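Local coordinates for protein beta-galactosidase (PDB 4MAD) that probably hydrolyses terminal non-reducing beta-D-galactose residues from beta-D-galactosides, as a family 35 glycoside hydrolase, at residues Q78-E82 with V147-R151; I87-K92 with R151-L155; F361-A365 with E502-V508; W535-F541 with I574-K580. All coordinates share one frame; numbering follows the deposited sequence.

Overall arrangement
Contacts 1 and 2 belong to the outer wall of the barrel, whereas contacts 3 and 4 both reach one antiparallel sheet, contact 3 by laying the loop segment 502-508 beside its strand 357-366. The first two share Arg151 and helix 135-152, have centres about 10 Å apart, are partly buried, and form no hydrogen bonds across their segments: methyl groups, rings and aliphatic carbons carry them. Contact 4 is buried and combines paired strands with a carboxylate that accepts backbone N-H groups, while contact 3 is a surface contact with one beta bridge. These two meet where Phe361 CE2 lies 3.6 Å from Trp535 CZ2. Contacts 2 and 4 fall on opposite sides of the chain's centre.

Contact 1: Q78-E82 with V147-R151; sequences QFVFE and VLFER
Val147 stands between two phenylalanine rings, and its side chain can be followed outward atom by atom. Its CB is already 4.0 Å from Phe79 CE1. From there the methyls part: CG2 sits over one face of the Phe79 ring, 3.8 Å from the centroid and only 14° off the normal, a CH-pi contact, while CG1 reaches both Phe79 CD1 and, at 3.9 Å, Phe81 CE2. With CG1 anti to the backbone N (chi1 172°), CG2 is the methyl that covers the Phe79 face, and CG1 touches both rings. In the TIM barrel of this family, the loop that leads from helix 69-72 to helix 87-97 is thereby laid on the flank of helix 135-152. Were Phe79 an alanine, Val147 CG2 would probably lose the ring face it rests on, and a gap would open beside the helix. The Phe81 ring is met by more residues. Arg151 CG lies over its centre, and the arginine, bent at chi2, then runs on so that NH1 comes 3.4 Å from Phe81 CD2. Ring and guanidinium planes are 39° apart, which excludes a parallel stack. Leu148 CD1 approaches the ring edge, 4.1 Å from Phe81 CE1, and His72 stacks on the same ring. Nearby, Glu82 OE2 accepts the backbone N-H of Phe81 from above the carboxylate plane.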
loop_
_atom_site.group_PDB
_atom_site.type_symbol
_atom_site.label_atom_id
_atom_site.label_comp_id
_atom_site.label_asym_id
_atom_site.label_seq_id
_atom_site.Cartn_x
_atom_site.Cartn_y
_atom_site.Cartn_z
ATOM N N GLN A 78 14.068 -10.195 10.824
ATOM C CA GLN A 78 14.886 -9.218 10.141
ATOM C C GLN A 78 14.218 -7.885 10.176
ATOM O O GLN A 78 13.272 -7.700 9.520
ATOM C CB GLN A 78 15.019 -9.585 8.684
ATOM C CG GLN A 78 16.005 -8.778 7.958
ATOM C CD GLN A 78 15.752 -8.596 6.460
ATOM O OE1 GLN A 78 15.201 -9.439 5.799
ATOM N NE2 GLN A 78 16.224 -7.483 5.935
ATOM N N PHE A 79 14.748 -6.964 10.948
ATOM C CA PHE A 79 14.091 -5.715 11.210
ATOM C C PHE A 79 14.690 -4.590 10.409
ATOM O O PHE A 79 15.848 -4.485 10.325
ATOM C CB PHE A 79 14.127 -5.429 12.694
ATOM C CG PHE A 79 13.309 -6.361 13.480
ATOM C CD1 PHE A 79 11.970 -6.228 13.529
ATOM C CD2 PHE A 79 13.869 -7.408 14.117
ATOM C CE1 PHE A 79 11.233 -7.076 14.223
ATOM C CE2 PHE A 79 13.114 -8.250 14.798
ATOM C CZ PHE A 79 11.805 -8.086 14.847
ATOM N N VAL A 80 13.863 -3.775 9.797
ATOM C CA VAL A 80 14.316 -2.735 8.898
ATOM C C VAL A 80 13.766 -1.357 9.276
ATOM O O VAL A 80 12.606 -1.148 9.287
ATOM C CB VAL A 80 13.904 -3.038 7.434
ATOM C CG1 VAL A 80 14.236 -1.914 6.558
ATOM C CG2 VAL A 80 14.586 -4.284 6.935
ATOM N N PHE A 81 14.662 -0.443 9.617
ATOM C CA PHE A 81 14.295 0.921 9.923
ATOM C C PHE A 81 15.116 2.002 9.174
ATOM O O PHE A 81 15.299 3.073 9.666
ATOM C CB PHE A 81 14.223 1.195 11.415
ATOM C CG PHE A 81 13.189 0.406 12.130
ATOM C CD1 PHE A 81 11.945 0.897 12.346
ATOM C CD2 PHE A 81 13.471 -0.825 12.600
ATOM C CE1 PHE A 81 11.057 0.177 13.009
ATOM C CE2 PHE A 81 12.586 -1.509 13.253
ATOM C CZ PHE A 81 11.397 -1.026 13.469
ATOM N N GLU A 82 15.510 1.688 7.955
ATOM C CA GLU A 82 16.392 2.469 7.141
ATOM C C GLU A 82 15.666 3.042 5.951
ATOM O O GLU A 82 14.686 2.502 5.508
ATOM C CB GLU A 82 17.516 1.578 6.658
ATOM C CG GLU A 82 18.330 0.916 7.778
ATOM C CD GLU A 82 17.644 -0.263 8.475
ATOM O OE1 GLU A 82 17.336 -1.185 7.760
ATOM O OE2 GLU A 82 17.464 -0.279 9.705
ATOM N N VAL A 147 10.277 -4.681 19.320
ATOM C CA VAL A 147 11.229 -3.888 18.584
ATOM C C VAL A 147 10.718 -2.522 18.229
ATOM O O VAL A 147 11.361 -1.539 18.387
ATOM C CB VAL A 147 11.667 -4.630 17.324
ATOM C CG1 VAL A 147 12.483 -3.807 16.450
ATOM C CG2 VAL A 147 12.473 -5.804 17.694
ATOM N N LEU A 148 9.525 -2.506 17.711
ATOM C CA LEU A 148 9.021 -1.240 17.265
ATOM C C LEU A 148 8.932 -0.203 18.368
ATOM O O LEU A 148 9.332 0.872 18.189
ATOM C CB LEU A 148 7.634 -1.410 16.676
ATOM C CG LEU A 148 6.922 -0.117 16.350
ATOM C CD1 LEU A 148 7.564 0.532 15.205
ATOM C CD2 LEU A 148 5.427 -0.298 16.111
ATOM N N PHE A 149 8.400 -0.561 19.514
ATOM C CA PHE A 149 8.229 0.379 20.600
ATOM C C PHE A 149 9.538 0.916 21.226
ATOM O O PHE A 149 9.608 1.986 21.750
ATOM C CB PHE A 149 7.192 -0.089 21.593
ATOM C CG PHE A 149 5.805 0.115 21.107
ATOM C CD1 PHE A 149 5.166 1.284 21.290
ATOM C CD2 PHE A 149 5.193 -0.855 20.385
ATOM C CE1 PHE A 149 3.939 1.436 20.837
ATOM C CE2 PHE A 149 3.939 -0.672 19.907
ATOM C CZ PHE A 149 3.325 0.459 20.126
ATOM N N GLU A 150 10.538 0.086 21.124
ATOM C CA GLU A 150 11.857 0.430 21.550
ATOM C C GLU A 150 12.364 1.589 20.722
ATOM O O GLU A 150 13.034 2.402 21.215
ATOM C CB GLU A 150 12.789 -0.766 21.452
ATOM C CG GLU A 150 14.073 -0.562 22.147
ATOM C CD GLU A 150 15.032 -1.754 22.052
ATOM O OE1 GLU A 150 14.656 -2.876 22.383
ATOM O OE2 GLU A 150 16.193 -1.554 21.652
ATOM N N ARG A 151 12.084 1.588 19.437
ATOM C CA ARG A 151 12.414 2.682 18.581
ATOM C C ARG A 151 11.579 3.925 18.835
ATOM O O ARG A 151 12.076 4.994 18.788
ATOM C CB ARG A 151 12.354 2.317 17.104
ATOM C CG ARG A 151 13.070 1.063 16.688
ATOM C CD ARG A 151 14.525 1.068 16.806
ATOM N NE ARG A 151 15.091 -0.218 16.464
ATOM C CZ ARG A 151 15.752 -0.453 15.355
ATOM N NH1 ARG A 151 15.973 0.500 14.487
ATOM N NH2 ARG A 151 16.245 -1.634 15.159
#

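Contact 2: I87-K92 with R151-L155; sequences IVRFIK and RLRPL
Leu155, in the 3-10 turn that follows helix 135-152, reaches across to helix 87-97 with both of its methyls, joining outer elements of the (beta/alpha)8 barrel: helix 87-97 precedes barrel strand 100-104, and helix 135-152 follows it. Its CG is anti to the carbonyl carbon (chi1 -61°), and the two branches divide the work. CD1 goes to Ile91, 3.8 Å from CG2, while CD2 packs against Lys92 CG at 3.9 Å, a right-angle crossing that uses the aliphatic part of the lysine. Ile91 places CG2 anti to its backbone N and CG1 beside that N, anti to the carbonyl carbon, and CD1 thereby reaches Leu152 CD2 at 4.1 Å. Leu152 CD2 also meets Ile87 CD1, the end of a fully extended isoleucine chain (chi2 -180°). Ile163 of strand 163-167 touches both Ile91 and Leu155, tying the pair to the barrel wall. Val88 splits its methyls as well: CG1 faces Leu155 CD1, and CG2 lies 3.8 Å from Arg151 O and 4.1 Å from Arg151 CB.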
loop_
_atom_site.group_PDB
_atom_site.type_symbol
_atom_site.label_atom_id
_atom_site.label_comp_id
_atom_site.label_asym_id
_atom_site.label_seq_id
_atom_site.Cartn_x
_atom_site.Cartn_y
_atom_site.Cartn_z
ATOM N N ILE A 87 11.111 5.409 10.381
ATOM C CA ILE A 87 10.026 6.072 11.042
ATOM C C ILE A 87 10.525 7.040 12.083
ATOM O O ILE A 87 9.992 8.095 12.246
ATOM C CB ILE A 87 9.025 5.070 11.571
ATOM C CG1 ILE A 87 7.771 5.757 12.016
ATOM C CG2 ILE A 87 9.598 4.248 12.640
ATOM C CD1 ILE A 87 6.808 4.821 12.535
ATOM N N VAL A 88 11.628 6.716 12.710
ATOM C CA VAL A 88 12.159 7.666 13.642
ATOM C C VAL A 88 12.505 9.035 12.985
ATOM O O VAL A 88 12.151 10.062 13.479
ATOM C CB VAL A 88 13.318 7.062 14.382
ATOM C CG1 VAL A 88 14.004 8.053 15.237
ATOM C CG2 VAL A 88 12.840 5.940 15.223
ATOM N N ARG A 89 13.142 9.020 11.843
ATOM C CA ARG A 89 13.478 10.224 11.142
ATOM C C ARG A 89 12.215 10.970 10.757
ATOM O O ARG A 89 12.154 12.142 10.879
ATOM C CB ARG A 89 14.278 9.871 9.919
ATOM C CG ARG A 89 14.673 11.065 9.059
ATOM C CD ARG A 89 15.322 10.648 7.760
ATOM N NE ARG A 89 15.420 11.761 6.836
ATOM C CZ ARG A 89 15.998 11.711 5.664
ATOM N NH1 ARG A 89 16.533 10.596 5.235
ATOM N NH2 ARG A 89 16.045 12.805 4.927
ATOM N N PHE A 90 11.208 10.240 10.315
ATOM C CA PHE A 90 10.013 10.893 9.865
ATOM C C PHE A 90 9.382 11.642 11.013
ATOM O O PHE A 90 9.068 12.788 10.901
ATOM C CB PHE A 90 9.042 9.861 9.304
ATOM C CG PHE A 90 7.669 10.408 9.032
ATOM C CD1 PHE A 90 7.414 11.131 7.929
ATOM C CD2 PHE A 90 6.637 10.172 9.875
ATOM C CE1 PHE A 90 6.196 11.622 7.689
ATOM C CE2 PHE A 90 5.416 10.674 9.627
ATOM C CZ PHE A 90 5.202 11.377 8.552
ATOM N N ILE A 91 9.249 10.952 12.134
ATOM C CA ILE A 91 8.673 11.566 13.296
ATOM C C ILE A 91 9.476 12.771 13.862
ATOM O O ILE A 91 8.930 13.766 14.181
ATOM C CB ILE A 91 8.408 10.532 14.383
ATOM C CG1 ILE A 91 7.398 9.501 13.862
ATOM C CG2 ILE A 91 7.963 11.205 15.653
ATOM C CD1 ILE A 91 7.044 8.491 14.827
ATOM N N LYS A 92 10.772 12.655 13.894
ATOM C CA LYS A 92 11.621 13.787 14.249
ATOM C C LYS A 92 11.433 14.938 13.286
ATOM O O LYS A 92 11.533 16.037 13.663
ATOM C CB LYS A 92 13.064 13.393 14.287
ATOM C CG LYS A 92 13.416 12.655 15.503
ATOM C CD LYS A 92 14.794 12.094 15.389
ATOM C CE LYS A 92 15.286 11.667 16.695
ATOM N NZ LYS A 92 16.700 11.411 16.601
ATOM N N ARG A 151 12.084 1.588 19.437
ATOM C CA ARG A 151 12.414 2.682 18.581
ATOM C C ARG A 151 11.579 3.925 18.835
ATOM O O ARG A 151 12.076 4.994 18.788
ATOM C CB ARG A 151 12.354 2.317 17.104
ATOM C CG ARG A 151 13.070 1.063 16.688
ATOM C CD ARG A 151 14.525 1.068 16.806
ATOM N NE ARG A 151 15.091 -0.218 16.464
ATOM C CZ ARG A 151 15.752 -0.453 15.355
ATOM N NH1 ARG A 151 15.973 0.500 14.487
ATOM N NH2 ARG A 151 16.245 -1.634 15.159
ATOM N N LEU A 152 10.295 3.747 19.026
ATOM C CA LEU A 152 9.381 4.813 19.311
ATOM C C LEU A 152 9.522 5.445 20.697
ATOM O O LEU A 152 9.104 6.537 20.911
ATOM C CB LEU A 152 7.943 4.394 19.103
ATOM C CG LEU A 152 7.520 3.866 17.756
ATOM C CD1 LEU A 152 6.081 3.483 17.793
ATOM C CD2 LEU A 152 7.746 4.905 16.726
ATOM N N ARG A 153 10.075 4.730 21.647
ATOM C CA ARG A 153 9.965 5.132 23.019
ATOM C C ARG A 153 10.538 6.543 23.305
ATOM O O ARG A 153 9.914 7.326 23.943
ATOM C CB ARG A 153 10.614 4.092 23.914
ATOM C CG ARG A 153 10.197 4.164 25.319
ATOM C CD ARG A 153 10.553 2.879 26.052
ATOM N NE ARG A 153 9.597 1.835 25.746
ATOM C CZ ARG A 153 9.862 0.604 25.316
ATOM N NH1 ARG A 153 11.074 0.163 25.117
ATOM N NH2 ARG A 153 8.861 -0.177 25.061
ATOM N N PRO A 154 11.670 6.867 22.730
ATOM C CA PRO A 154 12.281 8.172 22.927
ATOM C C PRO A 154 11.382 9.263 22.379
ATOM O O PRO A 154 11.585 10.407 22.705
ATOM C CB PRO A 154 13.500 8.098 22.060
ATOM C CG PRO A 154 13.797 6.777 21.962
ATOM C CD PRO A 154 12.524 6.050 21.893
ATOM N N LEU A 155 10.454 8.899 21.510
ATOM C CA LEU A 155 9.616 9.871 20.813
ATOM C C LEU A 155 8.259 10.161 21.433
ATOM O O LEU A 155 7.556 11.041 21.009
ATOM C CB LEU A 155 9.493 9.515 19.342
ATOM C CG LEU A 155 10.757 9.481 18.511
ATOM C CD1 LEU A 155 10.466 8.815 17.236
ATOM C CD2 LEU A 155 11.347 10.868 18.332
#

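Contact 3: F361-A365 with E502-V508; sequences FTEHA and EFTADEV
His364 and Thr504 form a single antiparallel bridge, a hydrogen-bonded pair, by which the segment 502-508 lines up against the end of strand 357-366 in the eight-stranded antiparallel sheet. The evidence is two reciprocal backbone bonds: His364 N to Thr504 O at 2.8 Å and Thr504 N to His364 O at 3.2 Å. A CA-H...O contact from Phe503 CA to His364 O supplements them. The second group of contacts is packing. Phe503 packs CB to CB against Glu363 at 3.4 Å, and its CD1 lies 3.8 Å from Ala365 CB, with the ring edge turned toward the His364 backbone. Ala365 CB also comes 3.4 Å from the carbonyl oxygen Glu502 O. Phe515 and Lys517 of strand 514-522 touch the Phe503 side chain as well, which links the segment to the next strand. The third group gathers round the imidazole of His364, whose ND1 is hydrogen-bonded to His516 ND1. Replacing His364 by alanine would probably leave Val508 CG2 with no ring to cover and His516 ND1 without its mate. CG of the histidine stands beside the backbone N (chi1 -36°), which brings the ring to Val508: CG2 of the valine lies over one face, 4.1 Å from the centroid and 27° off the normal, and is 3.7 Å from His364 CB.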
loop_
_atom_site.group_PDB
_atom_site.type_symbol
_atom_site.label_atom_id
_atom_site.label_comp_id
_atom_site.label_asym_id
_atom_site.label_seq_id
_atom_site.Cartn_x
_atom_site.Cartn_y
_atom_site.Cartn_z
ATOM N N PHE A 361 14.264 2.014 -26.224
ATOM C CA PHE A 361 14.741 0.814 -25.623
ATOM C C PHE A 361 15.548 0.084 -26.686
ATOM O O PHE A 361 15.010 -0.415 -27.593
ATOM C CB PHE A 361 13.595 -0.040 -25.107
ATOM C CG PHE A 361 12.874 0.549 -23.932
ATOM C CD1 PHE A 361 13.527 0.959 -22.825
ATOM C CD2 PHE A 361 11.544 0.689 -23.955
ATOM C CE1 PHE A 361 12.862 1.500 -21.806
ATOM C CE2 PHE A 361 10.892 1.213 -22.926
ATOM C CZ PHE A 361 11.539 1.616 -21.865
ATOM N N THR A 362 16.866 0.054 -26.516
ATOM C CA THR A 362 17.748 -0.592 -27.482
ATOM C C THR A 362 18.082 -2.025 -27.077
ATOM O O THR A 362 18.503 -2.830 -27.907
ATOM C CB THR A 362 19.058 0.198 -27.666
ATOM O OG1 THR A 362 19.819 0.153 -26.453
ATOM C CG2 THR A 362 18.761 1.647 -28.020
ATOM N N GLU A 363 17.894 -2.336 -25.799
ATOM C CA GLU A 363 18.190 -3.669 -25.287
ATOM C C GLU A 363 16.937 -4.351 -24.747
ATOM O O GLU A 363 16.040 -3.695 -24.219
ATOM C CB GLU A 363 19.261 -3.597 -24.195
ATOM C CG GLU A 363 20.399 -2.640 -24.505
ATOM C CD GLU A 363 21.623 -2.891 -23.646
ATOM O OE1 GLU A 363 22.433 -3.771 -24.008
ATOM O OE2 GLU A 363 21.775 -2.211 -22.610
ATOM N N HIS A 364 16.884 -5.672 -24.883
ATOM C CA HIS A 364 15.768 -6.432 -24.409
ATOM C C HIS A 364 16.159 -7.840 -23.865
ATOM O O HIS A 364 17.105 -8.442 -24.274
ATOM C CB HIS A 364 14.774 -6.632 -25.520
ATOM C CG HIS A 364 14.635 -5.485 -26.459
ATOM N ND1 HIS A 364 13.730 -4.480 -26.259
ATOM C CD2 HIS A 364 15.204 -5.241 -27.654
ATOM C CE1 HIS A 364 13.789 -3.633 -27.260
ATOM N NE2 HIS A 364 14.686 -4.065 -28.117
ATOM N N ALA A 365 15.395 -8.333 -22.918
ATOM C CA ALA A 365 15.590 -9.679 -22.442
ATOM C C ALA A 365 14.283 -10.329 -22.063
ATOM O O ALA A 365 13.543 -9.787 -21.323
ATOM C CB ALA A 365 16.504 -9.695 -21.320
ATOM N N GLU A 502 21.170 -9.734 -18.583
ATOM C CA GLU A 502 21.896 -9.340 -19.777
ATOM C C GLU A 502 20.899 -9.219 -20.905
ATOM O O GLU A 502 19.890 -9.849 -20.880
ATOM C CB GLU A 502 22.986 -10.340 -20.147
ATOM C CG GLU A 502 24.020 -10.588 -19.076
ATOM C CD GLU A 502 25.060 -9.466 -18.940
ATOM O OE1 GLU A 502 25.085 -8.631 -19.798
ATOM O OE2 GLU A 502 25.868 -9.470 -18.008
ATOM N N PHE A 503 21.234 -8.429 -21.898
ATOM C CA PHE A 503 20.311 -8.020 -22.919
ATOM C C PHE A 503 20.915 -8.121 -24.307
ATOM O O PHE A 503 22.052 -7.891 -24.463
ATOM C CB PHE A 503 19.934 -6.543 -22.718
ATOM C CG PHE A 503 19.264 -6.234 -21.426
ATOM C CD1 PHE A 503 17.917 -6.120 -21.349
ATOM C CD2 PHE A 503 19.984 -6.031 -20.311
ATOM C CE1 PHE A 503 17.317 -5.856 -20.171
ATOM C CE2 PHE A 503 19.350 -5.728 -19.118
ATOM C CZ PHE A 503 18.034 -5.647 -19.066
ATOM N N THR A 504 20.087 -8.361 -25.309
ATOM C CA THR A 504 20.414 -8.223 -26.737
ATOM C C THR A 504 19.408 -7.305 -27.420
ATOM O O THR A 504 18.459 -6.923 -26.850
ATOM C CB THR A 504 20.255 -9.474 -27.605
ATOM O OG1 THR A 504 20.028 -10.615 -26.840
ATOM C CG2 THR A 504 21.412 -9.618 -28.504
ATOM N N ALA A 505 19.656 -7.015 -28.691
ATOM C CA ALA A 505 18.797 -6.211 -29.554
ATOM C C ALA A 505 17.922 -7.134 -30.356
ATOM O O ALA A 505 17.370 -6.757 -31.367
ATOM C CB ALA A 505 19.589 -5.456 -30.518
ATOM N N ASP A 506 17.747 -8.336 -29.866
ATOM C CA ASP A 506 17.266 -9.426 -30.647
ATOM C C ASP A 506 15.770 -9.340 -30.638
ATOM O O ASP A 506 15.225 -8.369 -30.267
ATOM C CB ASP A 506 17.680 -10.727 -30.001
ATOM C CG ASP A 506 18.776 -11.469 -30.778
ATOM O OD1 ASP A 506 19.466 -10.822 -31.553
ATOM O OD2 ASP A 506 18.969 -12.686 -30.576
ATOM N N GLU A 507 15.147 -10.437 -31.004
ATOM C CA GLU A 507 13.710 -10.591 -31.210
ATOM C C GLU A 507 13.001 -10.293 -29.904
ATOM O O GLU A 507 13.556 -10.526 -28.875
ATOM C CB GLU A 507 13.455 -12.067 -31.650
ATOM C CG GLU A 507 12.098 -12.708 -31.269
ATOM C CD GLU A 507 12.085 -14.253 -31.192
ATOM O OE1 GLU A 507 11.390 -14.902 -31.992
ATOM O OE2 GLU A 507 12.753 -14.824 -30.302
ATOM N N VAL A 508 11.758 -9.828 -30.002
ATOM C CA VAL A 508 10.862 -9.672 -28.862
ATOM C C VAL A 508 9.495 -10.236 -29.251
ATOM O O VAL A 508 8.983 -9.940 -30.329
ATOM C CB VAL A 508 10.709 -8.196 -28.458
ATOM C CG1 VAL A 508 9.380 -7.975 -27.752
ATOM C CG2 VAL A 508 11.869 -7.767 -27.571
#

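Contact 4: W535-F541 with I574-K580; sequences WTKGVVF and ILLELHK
The indole of Trp535 carries both Leu575 methyls over one face, CD1 4.1 Å above its plane and CD2 3.6 Å from CZ3. At its edge, in plane, lies Glu577 CG, and Trp535 NE1 is hydrogen-bonded to Ser584 O. The Phe541 ring meets Ile574 O edge-on, CD2 3.7 Å away, while His579 has Lys537 CB at its edge. A fourth flat group is the Glu577 carboxylate. The chain bends at chi2 (77°) and brings OE1 back to Thr536 N (3.0 Å) and Lys537 N, which reach it from opposite faces on the syn side; OE2 accepts His579 N (2.8 Å) and Lys580 N, also from opposite faces. Tyr550 OH is hydrogen-bonded to OE1 too. Four backbone N-H groups thus hold this buried carboxylate and would probably favour its ionised form. Leu578 N hydrogen-bonds Lys537 O almost straight (176°). Beyond it the strands run antiparallel at 172°, with Val539-Leu576 and Phe541-Ile574 as hydrogen-bonded pairs and Val540-Leu575 as a non-hydrogen-bonded pair. At Gly538 a CB would clash with Leu576 O. The contact pairs two inner strands of the antiparallel sheet of the galactose-binding domain: strand 545-551 flanks strand 537-542, and strand 514-522 flanks strand 569-577.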
loop_
_atom_site.group_PDB
_atom_site.type_symbol
_atom_site.label_atom_id
_atom_site.label_comp_id
_atom_site.label_asym_id
_atom_site.label_seq_id
_atom_site.Cartn_x
_atom_site.Cartn_y
_atom_site.Cartn_z
ATOM N N TRP A 535 1.909 1.301 -23.611
ATOM C CA TRP A 535 2.220 -0.028 -23.147
ATOM C C TRP A 535 0.991 -0.719 -22.578
ATOM O O TRP A 535 -0.065 -0.169 -22.606
ATOM C CB TRP A 535 3.386 0.024 -22.167
ATOM C CG TRP A 535 4.664 0.465 -22.852
ATOM C CD1 TRP A 535 5.020 1.716 -23.214
ATOM C CD2 TRP A 535 5.737 -0.381 -23.248
ATOM N NE1 TRP A 535 6.191 1.685 -23.848
ATOM C CE2 TRP A 535 6.682 0.418 -23.853
ATOM C CE3 TRP A 535 5.969 -1.741 -23.164
ATOM C CZ2 TRP A 535 7.856 -0.082 -24.359
ATOM C CZ3 TRP A 535 7.139 -2.234 -23.664
ATOM C CH2 TRP A 535 8.056 -1.416 -24.271
ATOM N N THR A 536 1.157 -1.947 -22.122
ATOM C CA THR A 536 0.015 -2.716 -21.684
ATOM C C THR A 536 -0.072 -3.082 -20.189
ATOM O O THR A 536 -0.976 -2.697 -19.542
ATOM C CB THR A 536 -0.218 -3.946 -22.597
ATOM O OG1 THR A 536 -0.617 -3.504 -23.878
ATOM C CG2 THR A 536 -1.261 -4.829 -22.037
ATOM N N LYS A 537 0.880 -3.842 -19.696
ATOM C CA LYS A 537 0.954 -4.112 -18.291
ATOM C C LYS A 537 2.349 -4.453 -17.859
ATOM O O LYS A 537 3.035 -5.174 -18.523
ATOM C CB LYS A 537 0.010 -5.205 -17.908
ATOM C CG LYS A 537 -0.129 -5.430 -16.413
ATOM C CD LYS A 537 -1.230 -6.362 -16.076
ATOM C CE LYS A 537 -1.721 -6.233 -14.666
ATOM N NZ LYS A 537 -0.711 -6.416 -13.689
ATOM N N GLY A 538 2.722 -3.931 -16.718
ATOM C CA GLY A 538 4.040 -4.188 -16.204
ATOM C C GLY A 538 4.490 -3.362 -15.045
ATOM O O GLY A 538 3.703 -2.938 -14.303
ATOM N N VAL A 539 5.788 -3.248 -14.896
ATOM C CA VAL A 539 6.426 -2.444 -13.886
ATOM C C VAL A 539 7.638 -1.708 -14.470
ATOM O O VAL A 539 8.110 -2.041 -15.504
ATOM C CB VAL A 539 6.874 -3.285 -12.704
ATOM C CG1 VAL A 539 5.697 -3.874 -12.002
ATOM C CG2 VAL A 539 7.822 -4.330 -13.128
ATOM N N VAL A 540 8.105 -0.707 -13.755
ATOM C CA VAL A 540 9.263 0.042 -14.167
ATOM C C VAL A 540 10.268 0.271 -13.034
ATOM O O VAL A 540 9.889 0.506 -11.945
ATOM C CB VAL A 540 8.804 1.373 -14.762
ATOM C CG1 VAL A 540 9.946 2.147 -15.263
ATOM C CG2 VAL A 540 7.853 1.070 -15.857
ATOM N N PHE A 541 11.550 0.245 -13.381
ATOM C CA PHE A 541 12.651 0.486 -12.461
ATOM C C PHE A 541 13.443 1.683 -12.944
ATOM O O PHE A 541 13.676 1.804 -14.084
ATOM C CB PHE A 541 13.566 -0.752 -12.306
ATOM C CG PHE A 541 12.835 -1.982 -11.856
ATOM C CD1 PHE A 541 12.850 -2.361 -10.550
ATOM C CD2 PHE A 541 12.079 -2.702 -12.736
ATOM C CE1 PHE A 541 12.146 -3.458 -10.150
ATOM C CE2 PHE A 541 11.395 -3.797 -12.314
ATOM C CZ PHE A 541 11.413 -4.145 -11.045
ATOM N N ILE A 574 14.600 0.514 -16.771
ATOM C CA ILE A 574 14.211 -0.847 -17.090
ATOM C C ILE A 574 12.736 -1.063 -16.932
ATOM O O ILE A 574 12.211 -0.785 -15.916
ATOM C CB ILE A 574 14.925 -1.863 -16.203
ATOM C CG1 ILE A 574 16.403 -1.826 -16.490
ATOM C CG2 ILE A 574 14.452 -3.231 -16.508
ATOM C CD1 ILE A 574 17.173 -2.554 -15.598
ATOM N N LEU A 575 12.107 -1.532 -17.979
ATOM C CA LEU A 575 10.688 -1.672 -17.996
ATOM C C LEU A 575 10.384 -3.102 -18.256
ATOM O O LEU A 575 10.895 -3.603 -19.168
ATOM C CB LEU A 575 10.123 -0.857 -19.107
ATOM C CG LEU A 575 8.657 -0.881 -19.378
ATOM C CD1 LEU A 575 8.166 0.399 -19.963
ATOM C CD2 LEU A 575 8.342 -1.986 -20.267
ATOM N N LEU A 576 9.564 -3.750 -17.437
ATOM C CA LEU A 576 9.135 -5.113 -17.706
ATOM C C LEU A 576 7.721 -5.028 -18.218
ATOM O O LEU A 576 6.882 -4.564 -17.537
ATOM C CB LEU A 576 9.159 -5.970 -16.444
ATOM C CG LEU A 576 8.576 -7.383 -16.489
ATOM C CD1 LEU A 576 9.198 -8.239 -17.525
ATOM C CD2 LEU A 576 8.618 -8.103 -15.132
ATOM N N GLU A 577 7.507 -5.439 -19.436
ATOM C CA GLU A 577 6.201 -5.460 -20.017
ATOM C C GLU A 577 5.773 -6.887 -20.270
ATOM O O GLU A 577 6.497 -7.648 -20.771
ATOM C CB GLU A 577 6.146 -4.688 -21.309
ATOM C CG GLU A 577 5.071 -5.115 -22.206
ATOM C CD GLU A 577 3.682 -4.602 -21.804
ATOM O OE1 GLU A 577 3.577 -3.468 -21.334
ATOM O OE2 GLU A 577 2.719 -5.350 -21.963
ATOM N N LEU A 578 4.583 -7.182 -19.803
ATOM C CA LEU A 578 3.983 -8.497 -19.854
ATOM C C LEU A 578 3.483 -8.993 -21.180
ATOM O O LEU A 578 3.535 -10.126 -21.441
ATOM C CB LEU A 578 2.911 -8.688 -18.773
ATOM C CG LEU A 578 3.335 -8.481 -17.343
ATOM C CD1 LEU A 578 2.226 -8.745 -16.358
ATOM C CD2 LEU A 578 4.567 -9.210 -17.030
ATOM N N HIS A 579 2.890 -8.126 -21.964
ATOM C CA HIS A 579 2.201 -8.562 -23.141
ATOM C C HIS A 579 2.584 -7.969 -24.488
ATOM O O HIS A 579 2.822 -8.686 -25.425
ATOM C CB HIS A 579 0.731 -8.288 -22.978
ATOM C CG HIS A 579 0.127 -8.987 -21.820
ATOM N ND1 HIS A 579 -0.175 -10.322 -21.849
ATOM C CD2 HIS A 579 -0.225 -8.537 -20.599
ATOM C CE1 HIS A 579 -0.686 -10.665 -20.688
ATOM N NE2 HIS A 579 -0.726 -9.605 -19.914
ATOM N N LYS A 580 2.521 -6.659 -24.558
ATOM C CA LYS A 580 2.653 -5.981 -25.821
ATOM C C LYS A 580 3.786 -4.988 -25.769
ATOM O O LYS A 580 3.795 -4.173 -24.960
ATOM C CB LYS A 580 1.371 -5.297 -26.182
ATOM C CG LYS A 580 0.254 -6.216 -26.486
ATOM C CD LYS A 580 -0.981 -5.421 -26.707
ATOM C CE LYS A 580 -2.156 -6.201 -27.185
ATOM N NZ LYS A 580 -3.342 -5.347 -27.204
#